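Local atomic coordinates of nicotinate-nucleotide pyrophosphorylase (Francisella tularensis subsp. tularensis, PDB entry 3TQV), a protein that probably catalyses the conversion of quinolinate and 5-phospho-alpha-D-ribose 1-diphosphate to nicotinate ribonucleotide, carbon dioxide and diphosphate, a step of NAD+ biosynthesis. Residues A155-C158 with F162-R165; T33-A38 with I103-R108; G183-A188 with L208-Q213; T20-E25 with P146-A151. All coordinates share one frame; numbering follows the deposited sequence.

Contact 1: A155-C158 with F162-R165; sequences AVRC and FNHR. With PO4 (phosphate ion), chain F.
R157, near the end of helix 149-159, bends its side chain over to F162 and N163 just after the chain has turned back. The turns at chi2 (-72°) and chi3 (-50°) fold the arginine and bring its guanidinium to the F162 ring, the two planes only 6° apart. The approach is nevertheless oblique: R157 NH1 lies 3.5 Å from both F162 CD1 and F162 CE1. Further back, R157 CD lies 3.9 Å from F162 CA, and the methylene at CG rests against the amide of N163, which stands roughly at right angles to the guanidinium. V156 touches more lightly, its CG1 4.5 Å from F162 N. The polar end of R157 is held by G161 O through NH1 and, weakly, by N12 through NE, while the backbone N of N163 bonds to Q10. The segment then runs on to R165, a predicted substrate-binding residue that packs on T37 of the second subunit. Here a phosphate ion, probably from the crystallisation liquor, takes two nearly straight bonds: R165 NE to O3 at 2.7 Å and R165 NH2 to O4 at 3.0 Å. The backbone N of R142 also binds it. One arginine thus packs through its methylenes and lays its guanidinium obliquely against a ring, whereas the other presents its N-H edge to an anion, consistent with a site for an acidic substrate.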
loop_
_atom_site.group_PDB
_atom_site.type_symbol
_atom_site.label_atom_id
_atom_site.label_comp_id
_atom_site.label_asym_id
_atom_site.label_seq_id
_atom_site.Cartn_x
_atom_site.Cartn_y
_atom_site.Cartn_z
ATOM N N ALA B 155 10.826 -6.589 2.004
ATOM C CA ALA B 155 10.454 -6.081 3.319
ATOM C C ALA B 155 10.162 -7.233 4.259
ATOM O O ALA B 155 10.577 -7.233 5.410
ATOM C CB ALA B 155 9.244 -5.165 3.222
ATOM N N VAL B 156 9.438 -8.221 3.767
ATOM C CA VAL B 156 9.035 -9.317 4.624
ATOM C C VAL B 156 10.269 -10.075 5.109
ATOM O O VAL B 156 10.386 -10.395 6.292
ATOM C CB VAL B 156 8.021 -10.249 3.927
ATOM C CG1 VAL B 156 7.847 -11.517 4.716
ATOM C CG2 VAL B 156 6.673 -9.539 3.755
ATOM N N ARG B 157 11.199 -10.349 4.200
ATOM C CA ARG B 157 12.474 -10.924 4.593
ATOM C C ARG B 157 13.160 -10.017 5.611
ATOM O O ARG B 157 13.617 -10.492 6.649
ATOM C CB ARG B 157 13.364 -11.161 3.377
ATOM C CG ARG B 157 12.984 -12.396 2.561
ATOM C CD ARG B 157 13.338 -13.679 3.296
ATOM N NE ARG B 157 14.715 -13.613 3.750
ATOM C CZ ARG B 157 15.102 -13.793 5.008
ATOM N NH1 ARG B 157 14.209 -14.085 5.950
ATOM N NH2 ARG B 157 16.390 -13.692 5.316
ATOM N N CYS B 158 13.201 -8.714 5.332
ATOM C CA CYS B 158 13.824 -7.755 6.245
ATOM C C CYS B 158 13.304 -7.867 7.680
ATOM O O CYS B 158 14.022 -7.561 8.641
ATOM C CB CYS B 158 13.662 -6.322 5.736
ATOM S SG CYS B 158 14.817 -5.893 4.428
ATOM N N PHE B 162 9.872 -15.370 5.715
ATOM C CA PHE B 162 10.424 -15.996 4.524
ATOM C C PHE B 162 9.404 -16.003 3.366
ATOM O O PHE B 162 8.174 -15.958 3.580
ATOM C CB PHE B 162 10.924 -17.421 4.819
ATOM C CG PHE B 162 11.941 -17.505 5.935
ATOM C CD1 PHE B 162 13.301 -17.424 5.666
ATOM C CD2 PHE B 162 11.535 -17.674 7.252
ATOM C CE1 PHE B 162 14.244 -17.500 6.700
ATOM C CE2 PHE B 162 12.461 -17.750 8.275
ATOM C CZ PHE B 162 13.822 -17.669 7.998
ATOM N N ASN B 163 9.935 -16.077 2.144
ATOM C CA ASN B 163 9.149 -15.916 0.939
ATOM C C ASN B 163 8.496 -17.197 0.433
ATOM O O ASN B 163 9.169 -18.127 0.006
ATOM C CB ASN B 163 10.018 -15.320 -0.168
ATOM C CG ASN B 163 10.573 -13.943 0.190
ATOM O OD1 ASN B 163 9.893 -13.134 0.819
ATOM N ND2 ASN B 163 11.812 -13.674 -0.213
ATOM N N HIS B 164 7.169 -17.229 0.475
ATOM C CA HIS B 164 6.385 -18.155 -0.332
ATOM C C HIS B 164 6.698 -17.803 -1.784
ATOM O O HIS B 164 7.454 -16.875 -2.038
ATOM C CB HIS B 164 4.909 -17.944 -0.036
ATOM C CG HIS B 164 4.002 -18.935 -0.688
ATOM N ND1 HIS B 164 3.899 -20.240 -0.266
ATOM C CD2 HIS B 164 3.128 -18.801 -1.710
ATOM C CE1 HIS B 164 3.013 -20.874 -1.011
ATOM N NE2 HIS B 164 2.525 -20.021 -1.890
ATOM N N ARG B 165 6.134 -18.526 -2.740
ATOM C CA ARG B 165 6.542 -18.327 -4.127
ATOM C C ARG B 165 6.451 -16.853 -4.542
ATOM O O ARG B 165 5.571 -16.131 -4.090
ATOM C CB ARG B 165 5.720 -19.206 -5.063
ATOM C CG ARG B 165 4.231 -19.017 -4.912
ATOM C CD ARG B 165 3.452 -19.736 -5.994
ATOM N NE ARG B 165 2.054 -19.306 -6.011
ATOM C CZ ARG B 165 1.152 -19.671 -6.922
ATOM N NH1 ARG B 165 1.484 -20.487 -7.921
ATOM N NH2 ARG B 165 -0.091 -19.208 -6.822
HETATM P P PO4 F . -0.157 -17.401 -3.493
HETATM O O1 PO4 F . -0.519 -18.420 -2.456
HETATM O O2 PO4 F . -0.198 -16.018 -2.906
HETATM O O3 PO4 F . 1.216 -17.694 -4.015
HETATM O O4 PO4 F . -1.126 -17.499 -4.633
#

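Contact 2: T33-A38 with I103-R108; sequences TGDITA and ILTAER
D35 and T105 form a buried polar contact between the loop after helix 16-31 and the long helix 100-130, in the N-terminal part of the fold. The loop is turned by an Asx motif: D35 OD1 accepts from the backbone N of A38, three residues on, at 3.1 Å, and more weakly from the N of T37. The A38 N-H meets this oxygen from well above the carboxylate plane, 70° out of it. With CG anti to the backbone N (chi1 -173°), the aspartate sends its other oxygen to the helix, where D35 OD2 lies 2.7 Å from T105 OG1. That hydroxyl also lies within hydrogen-bonding range of R101 O, one turn earlier in helix 100-130, and its single proton cannot be assigned to one of the two acceptors. The carboxylate thus serves the loop's own turn with one oxygen and faces the helix hydroxyl with the other. The two side chains pass one another in opposite senses, and D35 CB also lies 3.4 Å from T105 OG1. On the helix, T105 also packs on L71 of helix 61-71. The loop faces the second subunit too: T37 OG1 bonds to L173 N of that chain, I36 makes backbone bonds to it, and D35 packs on its L168. The methyl of A38 closes the small cluster, with A38 CB 3.8 Å from T105 OG1.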
loop_
_atom_site.group_PDB
_atom_site.type_symbol
_atom_site.label_atom_id
_atom_site.label_comp_id
_atom_site.label_asym_id
_atom_site.label_seq_id
_atom_site.Cartn_x
_atom_site.Cartn_y
_atom_site.Cartn_z
ATOM N N THR B 33 6.680 19.405 -13.749
ATOM C CA THR B 33 7.526 20.455 -14.303
ATOM C C THR B 33 8.468 21.100 -13.300
ATOM O O THR B 33 9.437 21.751 -13.692
ATOM C CB THR B 33 6.700 21.558 -14.990
ATOM O OG1 THR B 33 5.724 22.076 -14.073
ATOM C CG2 THR B 33 6.023 21.007 -16.253
ATOM N N GLY B 34 8.192 20.942 -12.010
ATOM C CA GLY B 34 9.114 21.428 -11.006
ATOM C C GLY B 34 8.475 21.819 -9.695
ATOM O O GLY B 34 7.360 22.356 -9.658
ATOM N N ASP B 35 9.191 21.538 -8.609
ATOM C CA ASP B 35 8.786 21.960 -7.275
ATOM C C ASP B 35 8.769 23.483 -7.215
ATOM O O ASP B 35 9.819 24.125 -7.097
ATOM C CB ASP B 35 9.774 21.402 -6.255
ATOM C CG ASP B 35 9.349 21.655 -4.826
ATOM O OD1 ASP B 35 8.469 22.522 -4.592
ATOM O OD2 ASP B 35 9.913 20.980 -3.936
ATOM N N ILE B 36 7.587 24.075 -7.310
ATOM C CA ILE B 36 7.516 25.533 -7.397
ATOM C C ILE B 36 7.845 26.241 -6.094
ATOM O O ILE B 36 8.363 27.352 -6.117
ATOM C CB ILE B 36 6.152 26.051 -7.925
ATOM C CG1 ILE B 36 5.010 25.689 -6.973
ATOM C CG2 ILE B 36 5.890 25.551 -9.341
ATOM C CD1 ILE B 36 3.660 26.270 -7.397
ATOM N N THR B 37 7.543 25.604 -4.968
ATOM C CA THR B 37 7.744 26.223 -3.660
ATOM C C THR B 37 9.209 26.139 -3.235
ATOM O O THR B 37 9.702 26.991 -2.494
ATOM C CB THR B 37 6.839 25.591 -2.577
ATOM O OG1 THR B 37 5.468 25.727 -2.958
ATOM C CG2 THR B 37 7.032 26.282 -1.251
ATOM N N ALA B 38 9.905 25.114 -3.712
ATOM C CA ALA B 38 11.337 24.991 -3.461
ATOM C C ALA B 38 12.099 26.196 -4.021
ATOM O O ALA B 38 13.179 26.547 -3.543
ATOM C CB ALA B 38 11.872 23.695 -4.053
ATOM N N ILE B 103 16.982 18.799 -1.441
ATOM C CA ILE B 103 16.571 18.104 -0.233
ATOM C C ILE B 103 15.072 18.251 0.042
ATOM O O ILE B 103 14.391 17.263 0.353
ATOM C CB ILE B 103 17.367 18.596 0.988
ATOM C CG1 ILE B 103 18.813 18.106 0.917
ATOM C CG2 ILE B 103 16.736 18.093 2.273
ATOM C CD1 ILE B 103 19.723 18.730 1.958
ATOM N N LEU B 104 14.567 19.479 -0.067
ATOM C CA LEU B 104 13.165 19.736 0.213
ATOM C C LEU B 104 12.285 19.017 -0.795
ATOM O O LEU B 104 11.108 18.739 -0.533
ATOM C CB LEU B 104 12.851 21.239 0.190
ATOM C CG LEU B 104 13.384 22.081 1.351
ATOM C CD1 LEU B 104 12.986 23.550 1.198
ATOM C CD2 LEU B 104 12.952 21.508 2.703
ATOM N N THR B 105 12.863 18.730 -1.952
ATOM C CA THR B 105 12.139 18.073 -3.024
ATOM C C THR B 105 12.234 16.563 -2.881
ATOM O O THR B 105 11.238 15.854 -3.037
ATOM C CB THR B 105 12.653 18.530 -4.396
ATOM O OG1 THR B 105 12.369 19.931 -4.552
ATOM C CG2 THR B 105 11.978 17.741 -5.508
ATOM N N ALA B 106 13.432 16.077 -2.570
ATOM C CA ALA B 106 13.639 14.649 -2.343
ATOM C C ALA B 106 12.736 14.118 -1.222
ATOM O O ALA B 106 12.287 12.959 -1.246
ATOM C CB ALA B 106 15.096 14.379 -2.015
ATOM N N GLU B 107 12.460 15.003 -0.268
ATOM C CA GLU B 107 11.891 14.642 1.021
ATOM C C GLU B 107 10.734 13.634 1.010
ATOM O O GLU B 107 10.884 12.482 1.441
ATOM C CB GLU B 107 11.446 15.901 1.744
ATOM C CG GLU B 107 11.062 15.637 3.175
ATOM C CD GLU B 107 10.528 16.870 3.867
ATOM O OE1 GLU B 107 10.963 17.984 3.504
ATOM O OE2 GLU B 107 9.671 16.721 4.767
ATOM N N ARG B 108 9.579 14.099 0.545
ATOM C CA ARG B 108 8.336 13.352 0.608
ATOM C C ARG B 108 8.482 11.957 -0.035
ATOM O O ARG B 108 8.096 10.943 0.561
ATOM C CB ARG B 108 7.239 14.173 -0.081
ATOM C CG ARG B 108 5.813 13.931 0.384
ATOM C CD ARG B 108 5.684 12.804 1.383
ATOM N NE ARG B 108 5.924 13.297 2.726
ATOM C CZ ARG B 108 5.966 12.536 3.811
ATOM N NH1 ARG B 108 5.784 11.229 3.715
ATOM N NH2 ARG B 108 6.181 13.093 4.992
#

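Contact 3: G183-A188 with L208-Q213; sequences GGIAKA and LDELNQ
I185, in the first turn of helix 185-195, meets E210 and Q213 of helix 208-216, joining two successive outer helices of the alpha/beta barrel domain. The close part is built round the isoleucine. Its CG1 branch lies anti to the carbonyl carbon (chi1 -72°), which carries the terminal methyl across to the other helix: I185 CD1 is 3.6 Å from Q213 CB and 3.7 Å from E210 CG. The second branch fills in beside it, I185 CG2 standing 4.1 Å from Q213 CB and close to the backbone carbon of the same residue. Q213 crosses the isoleucine at about a right angle, and its amide end comes up to I185 CD1. Away from this core the contact thins out quickly. A186 and D209 are exposed and their side chains stay more than 5 Å from the opposite segment, while L211 turns its CB away and packs on A235 of helix 229-239. E210 gives the isoleucine only its methylenes; its carboxylate turns back to the residues just before the helix, where OE1 accepts from T206 N and weakly from N207 N. No hydrogen bond spans the two segments. The helices are therefore held here by one buried branched side chain against the methylenes of E210 and the CB and amide end of Q213, a dispersion contact at a partly exposed edge whose charged group is bonded locally, just ahead of its own helix.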
loop_
_atom_site.group_PDB
_atom_site.type_symbol
_atom_site.label_atom_id
_atom_site.label_comp_id
_atom_site.label_asym_id
_atom_site.label_seq_id
_atom_site.Cartn_x
_atom_site.Cartn_y
_atom_site.Cartn_z
ATOM N N GLY B 183 -9.527 -33.405 -13.783
ATOM C CA GLY B 183 -9.513 -34.429 -12.758
ATOM C C GLY B 183 -8.961 -33.869 -11.471
ATOM O O GLY B 183 -8.528 -32.719 -11.440
ATOM N N GLY B 184 -8.952 -34.677 -10.416
ATOM C CA GLY B 184 -8.580 -34.199 -9.093
ATOM C C GLY B 184 -7.094 -34.062 -8.783
ATOM O O GLY B 184 -6.327 -33.557 -9.589
ATOM N N ILE B 185 -6.694 -34.523 -7.603
ATOM C CA ILE B 185 -5.369 -34.238 -7.071
ATOM C C ILE B 185 -4.239 -35.057 -7.694
ATOM O O ILE B 185 -3.278 -34.479 -8.214
ATOM C CB ILE B 185 -5.336 -34.383 -5.538
ATOM C CG1 ILE B 185 -6.093 -33.234 -4.876
ATOM C CG2 ILE B 185 -3.914 -34.403 -5.024
ATOM C CD1 ILE B 185 -6.582 -33.561 -3.478
ATOM N N ALA B 186 -4.334 -36.386 -7.637
ATOM C CA ALA B 186 -3.304 -37.241 -8.238
ATOM C C ALA B 186 -3.021 -36.833 -9.681
ATOM O O ALA B 186 -1.861 -36.777 -10.097
ATOM C CB ALA B 186 -3.686 -38.719 -8.162
ATOM N N LYS B 187 -4.076 -36.546 -10.443
ATOM C CA LYS B 187 -3.901 -36.142 -11.831
ATOM C C LYS B 187 -3.091 -34.869 -11.873
ATOM O O LYS B 187 -2.044 -34.805 -12.521
ATOM C CB LYS B 187 -5.249 -35.935 -12.526
ATOM C CG LYS B 187 -5.971 -37.230 -12.880
ATOM C CD LYS B 187 -7.313 -36.974 -13.551
ATOM C CE LYS B 187 -8.074 -38.277 -13.810
ATOM N NZ LYS B 187 -9.439 -38.043 -14.365
ATOM N N ALA B 188 -3.576 -33.871 -11.138
ATOM C CA ALA B 188 -3.012 -32.525 -11.135
ATOM C C ALA B 188 -1.512 -32.494 -10.851
ATOM O O ALA B 188 -0.729 -31.920 -11.617
ATOM C CB ALA B 188 -3.752 -31.659 -10.129
ATOM N N LEU B 208 -8.813 -33.161 5.519
ATOM C CA LEU B 208 -7.820 -34.162 5.849
ATOM C C LEU B 208 -7.746 -35.212 4.744
ATOM O O LEU B 208 -6.662 -35.715 4.439
ATOM C CB LEU B 208 -8.154 -34.833 7.173
ATOM C CG LEU B 208 -8.152 -33.913 8.383
ATOM C CD1 LEU B 208 -8.738 -34.651 9.571
ATOM C CD2 LEU B 208 -6.736 -33.436 8.654
ATOM N N ASP B 209 -8.887 -35.546 4.146
ATOM C CA ASP B 209 -8.879 -36.495 3.038
ATOM C C ASP B 209 -8.119 -35.968 1.830
ATOM O O ASP B 209 -7.361 -36.703 1.215
ATOM C CB ASP B 209 -10.288 -36.900 2.593
ATOM C CG ASP B 209 -10.255 -37.835 1.396
ATOM O OD1 ASP B 209 -10.399 -39.056 1.599
ATOM O OD2 ASP B 209 -10.046 -37.357 0.263
ATOM N N GLU B 210 -8.340 -34.712 1.469
ATOM C CA GLU B 210 -7.554 -34.135 0.389
ATOM C C GLU B 210 -6.068 -34.138 0.759
ATOM O O GLU B 210 -5.202 -34.300 -0.102
ATOM C CB GLU B 210 -8.032 -32.722 0.043
ATOM C CG GLU B 210 -9.135 -32.665 -1.012
ATOM C CD GLU B 210 -9.806 -31.303 -1.080
ATOM O OE1 GLU B 210 -9.628 -30.510 -0.124
ATOM O OE2 GLU B 210 -10.510 -31.023 -2.080
ATOM N N LEU B 211 -5.772 -33.981 2.045
ATOM C CA LEU B 211 -4.381 -33.938 2.474
ATOM C C LEU B 211 -3.704 -35.274 2.201
ATOM O O LEU B 211 -2.573 -35.326 1.710
ATOM C CB LEU B 211 -4.264 -33.573 3.958
ATOM C CG LEU B 211 -2.827 -33.729 4.484
ATOM C CD1 LEU B 211 -1.946 -32.659 3.873
ATOM C CD2 LEU B 211 -2.773 -33.674 6.004
ATOM N N ASN B 212 -4.412 -36.351 2.531
ATOM C CA ASN B 212 -3.915 -37.693 2.279
ATOM C C ASN B 212 -3.636 -37.905 0.797
ATOM O O ASN B 212 -2.598 -38.444 0.411
ATOM C CB ASN B 212 -4.876 -38.738 2.853
ATOM C CG ASN B 212 -4.880 -38.737 4.372
ATOM O OD1 ASN B 212 -3.894 -38.354 4.991
ATOM N ND2 ASN B 212 -5.989 -39.144 4.978
ATOM N N GLN B 213 -4.560 -37.439 -0.029
ATOM C CA GLN B 213 -4.376 -37.474 -1.466
ATOM C C GLN B 213 -3.065 -36.803 -1.888
ATOM O O GLN B 213 -2.240 -37.389 -2.587
ATOM C CB GLN B 213 -5.553 -36.788 -2.162
ATOM C CG GLN B 213 -6.866 -37.555 -2.077
ATOM C CD GLN B 213 -7.959 -36.909 -2.908
ATOM O OE1 GLN B 213 -9.029 -36.593 -2.404
ATOM N NE2 GLN B 213 -7.689 -36.710 -4.186
#

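Contact 4: T20-E25 with P146-A151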
loop_
_atom_site.group_PDB
_atom_site.type_symbol
_atom_site.label_atom_id
_atom_site.label_comp_id
_atom_site.label_asym_id
_atom_site.label_seq_id
_atom_site.Cartn_x
_atom_site.Cartn_y
_atom_site.Cartn_z
ATOM N N THR B 20 14.956 1.510 -9.580
ATOM C CA THR B 20 15.060 2.681 -10.424
ATOM C C THR B 20 13.701 3.111 -10.974
ATOM O O THR B 20 13.294 4.261 -10.810
ATOM C CB THR B 20 16.059 2.451 -11.586
ATOM O OG1 THR B 20 17.383 2.295 -11.057
ATOM C CG2 THR B 20 16.043 3.632 -12.568
ATOM N N ARG B 21 13.001 2.186 -11.623
ATOM C CA ARG B 21 11.751 2.516 -12.302
ATOM C C ARG B 21 10.678 3.005 -11.337
ATOM O O ARG B 21 9.911 3.913 -11.647
ATOM C CB ARG B 21 11.228 1.309 -13.068
ATOM C CG ARG B 21 9.984 1.597 -13.852
ATOM C CD ARG B 21 9.020 0.454 -13.709
ATOM N NE ARG B 21 9.590 -0.789 -14.215
ATOM C CZ ARG B 21 9.162 -2.000 -13.865
ATOM N NH1 ARG B 21 8.173 -2.131 -12.991
ATOM N NH2 ARG B 21 9.739 -3.080 -14.373
ATOM N N LEU B 22 10.626 2.380 -10.170
ATOM C CA LEU B 22 9.684 2.757 -9.137
ATOM C C LEU B 22 9.966 4.162 -8.581
ATOM O O LEU B 22 9.050 4.904 -8.241
ATOM C CB LEU B 22 9.723 1.724 -8.015
ATOM C CG LEU B 22 8.640 0.649 -8.061
ATOM C CD1 LEU B 22 8.916 -0.442 -7.037
ATOM C CD2 LEU B 22 7.267 1.274 -7.839
ATOM N N VAL B 23 11.240 4.516 -8.481
ATOM C CA VAL B 23 11.616 5.831 -7.994
ATOM C C VAL B 23 11.269 6.868 -9.047
ATOM O O VAL B 23 10.525 7.800 -8.785
ATOM C CB VAL B 23 13.117 5.883 -7.610
ATOM C CG1 VAL B 23 13.597 7.323 -7.446
ATOM C CG2 VAL B 23 13.354 5.081 -6.337
ATOM N N ARG B 24 11.810 6.680 -10.241
ATOM C CA ARG B 24 11.493 7.494 -11.415
ATOM C C ARG B 24 10.005 7.895 -11.514
ATOM O O ARG B 24 9.665 9.078 -11.484
ATOM C CB ARG B 24 11.924 6.726 -12.663
ATOM C CG ARG B 24 11.587 7.389 -13.978
ATOM C CD ARG B 24 12.784 8.121 -14.518
ATOM N NE ARG B 24 13.970 7.269 -14.566
ATOM C CZ ARG B 24 15.219 7.722 -14.460
ATOM N NH1 ARG B 24 15.447 9.024 -14.293
ATOM N NH2 ARG B 24 16.245 6.874 -14.516
ATOM N N GLU B 25 9.129 6.903 -11.645
ATOM C CA GLU B 25 7.688 7.127 -11.702
ATOM C C GLU B 25 7.123 7.875 -10.466
ATOM O O GLU B 25 6.185 8.662 -10.582
ATOM C CB GLU B 25 6.961 5.793 -11.910
ATOM C CG GLU B 25 7.093 5.226 -13.311
ATOM C CD GLU B 25 6.766 3.734 -13.376
ATOM O OE1 GLU B 25 6.215 3.200 -12.385
ATOM O OE2 GLU B 25 7.074 3.087 -14.410
ATOM N N PRO B 146 0.192 -3.649 -5.967
ATOM C CA PRO B 146 0.661 -3.808 -7.337
ATOM C C PRO B 146 1.948 -3.024 -7.604
ATOM O O PRO B 146 2.062 -1.866 -7.195
ATOM C CB PRO B 146 -0.512 -3.264 -8.148
ATOM C CG PRO B 146 -1.707 -3.698 -7.343
ATOM C CD PRO B 146 -1.267 -3.465 -5.910
ATOM N N GLY B 147 2.904 -3.673 -8.270
ATOM C CA GLY B 147 4.158 -3.052 -8.646
ATOM C C GLY B 147 5.206 -3.179 -7.564
ATOM O O GLY B 147 6.356 -2.797 -7.753
ATOM N N PHE B 148 4.791 -3.697 -6.419
ATOM C CA PHE B 148 5.633 -3.783 -5.234
ATOM C C PHE B 148 5.739 -5.221 -4.790
ATOM O O PHE B 148 5.863 -5.486 -3.594
ATOM C CB PHE B 148 5.037 -2.965 -4.085
ATOM C CG PHE B 148 5.241 -1.491 -4.224
ATOM C CD1 PHE B 148 6.270 -0.859 -3.538
ATOM C CD2 PHE B 148 4.402 -0.739 -5.040
ATOM C CE1 PHE B 148 6.493 0.504 -3.670
ATOM C CE2 PHE B 148 4.587 0.634 -5.178
ATOM C CZ PHE B 148 5.647 1.271 -4.481
ATOM N N ARG B 149 5.674 -6.142 -5.748
ATOM C CA ARG B 149 5.790 -7.561 -5.438
ATOM C C ARG B 149 7.131 -7.861 -4.785
ATOM O O ARG B 149 7.190 -8.344 -3.655
ATOM C CB ARG B 149 5.627 -8.401 -6.703
ATOM C CG ARG B 149 6.177 -9.805 -6.583
ATOM C CD ARG B 149 5.276 -10.753 -5.813
ATOM N NE ARG B 149 4.061 -11.029 -6.571
ATOM C CZ ARG B 149 2.853 -10.748 -6.113
ATOM N NH1 ARG B 149 2.731 -10.209 -4.908
ATOM N NH2 ARG B 149 1.781 -11.002 -6.839
ATOM N N LEU B 150 8.210 -7.554 -5.498
ATOM C CA LEU B 150 9.545 -7.826 -4.995
ATOM C C LEU B 150 9.901 -6.930 -3.799
ATOM O O LEU B 150 10.482 -7.386 -2.808
ATOM C CB LEU B 150 10.571 -7.700 -6.128
ATOM C CG LEU B 150 10.522 -8.848 -7.147
ATOM C CD1 LEU B 150 11.482 -8.584 -8.298
ATOM C CD2 LEU B 150 10.821 -10.208 -6.501
ATOM N N ALA B 151 9.527 -5.660 -3.897
ATOM C CA ALA B 151 9.759 -4.701 -2.821
ATOM C C ALA B 151 9.190 -5.203 -1.501
ATOM O O ALA B 151 9.851 -5.104 -0.465
ATOM C CB ALA B 151 9.165 -3.326 -3.185
#
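The beta-alpha loop between strand 137-139 and helix 149-159 of the barrel domain meets helix 16-31 of the N-terminal region through a single leucine. L22 points between the loop backbone and the F148 ring, CD1 nearest the loop backbone and CD2 nearest the ring. Its CD1 lies 3.6 Å from G147 O, and its CD2 is 3.7 Å from F148 CZ and 3.8 Å from CE2. The leucine and the ring cross obliquely; CD1 also stands over one face of F148, 4.3 Å above the plane and displaced toward the rim. F148 reaches this place from the N-cap position of helix 149-159, with CG anti to its carbonyl carbon and beside the backbone N (chi1 -77°), which directs the ring toward the leucine's methyls. G147, with a positive phi of 88° that favours glycine, has its carbonyl O facing the leucine. Helix 100-130 completes the apolar surroundings, with F113 and M116 on F148. The second subunit closes on the same loop: E29 of that chain accepts from G147 N and R149 N, one carboxylate oxygen to each, and P146 of that subunit packs on F148. R149 NH1 in turn bonds to the backbone O of R142, one of the predicted substrate-binding residues. The arrangement is that of an alpha/beta-barrel loop at the C-terminal end of a strand, where such barrels carry their active sites, here packed against an N-terminal helix at the dimer interface.

The four contacts trace the molecule from end to end. Contact 4 closes a long loop of chain from 20-25 to 146-151, and contact 2 is nested inside it; contacts 1 and 3 follow in series. Contacts 4 and 1 share helix 149-159, at its start and its end, with centres about 17 Å apart. Contact 2, on helix 100-130 in the N-terminal region, and contact 3, on the outer helices of the barrel, lie on opposite sides of the chain's centre, their centres about 58 Å apart. Contacts 2 and 4 both border the second subunit, and T37 of that subunit touches R165 of contact 1, which places the phosphate-holding arginine beside the dimer interface.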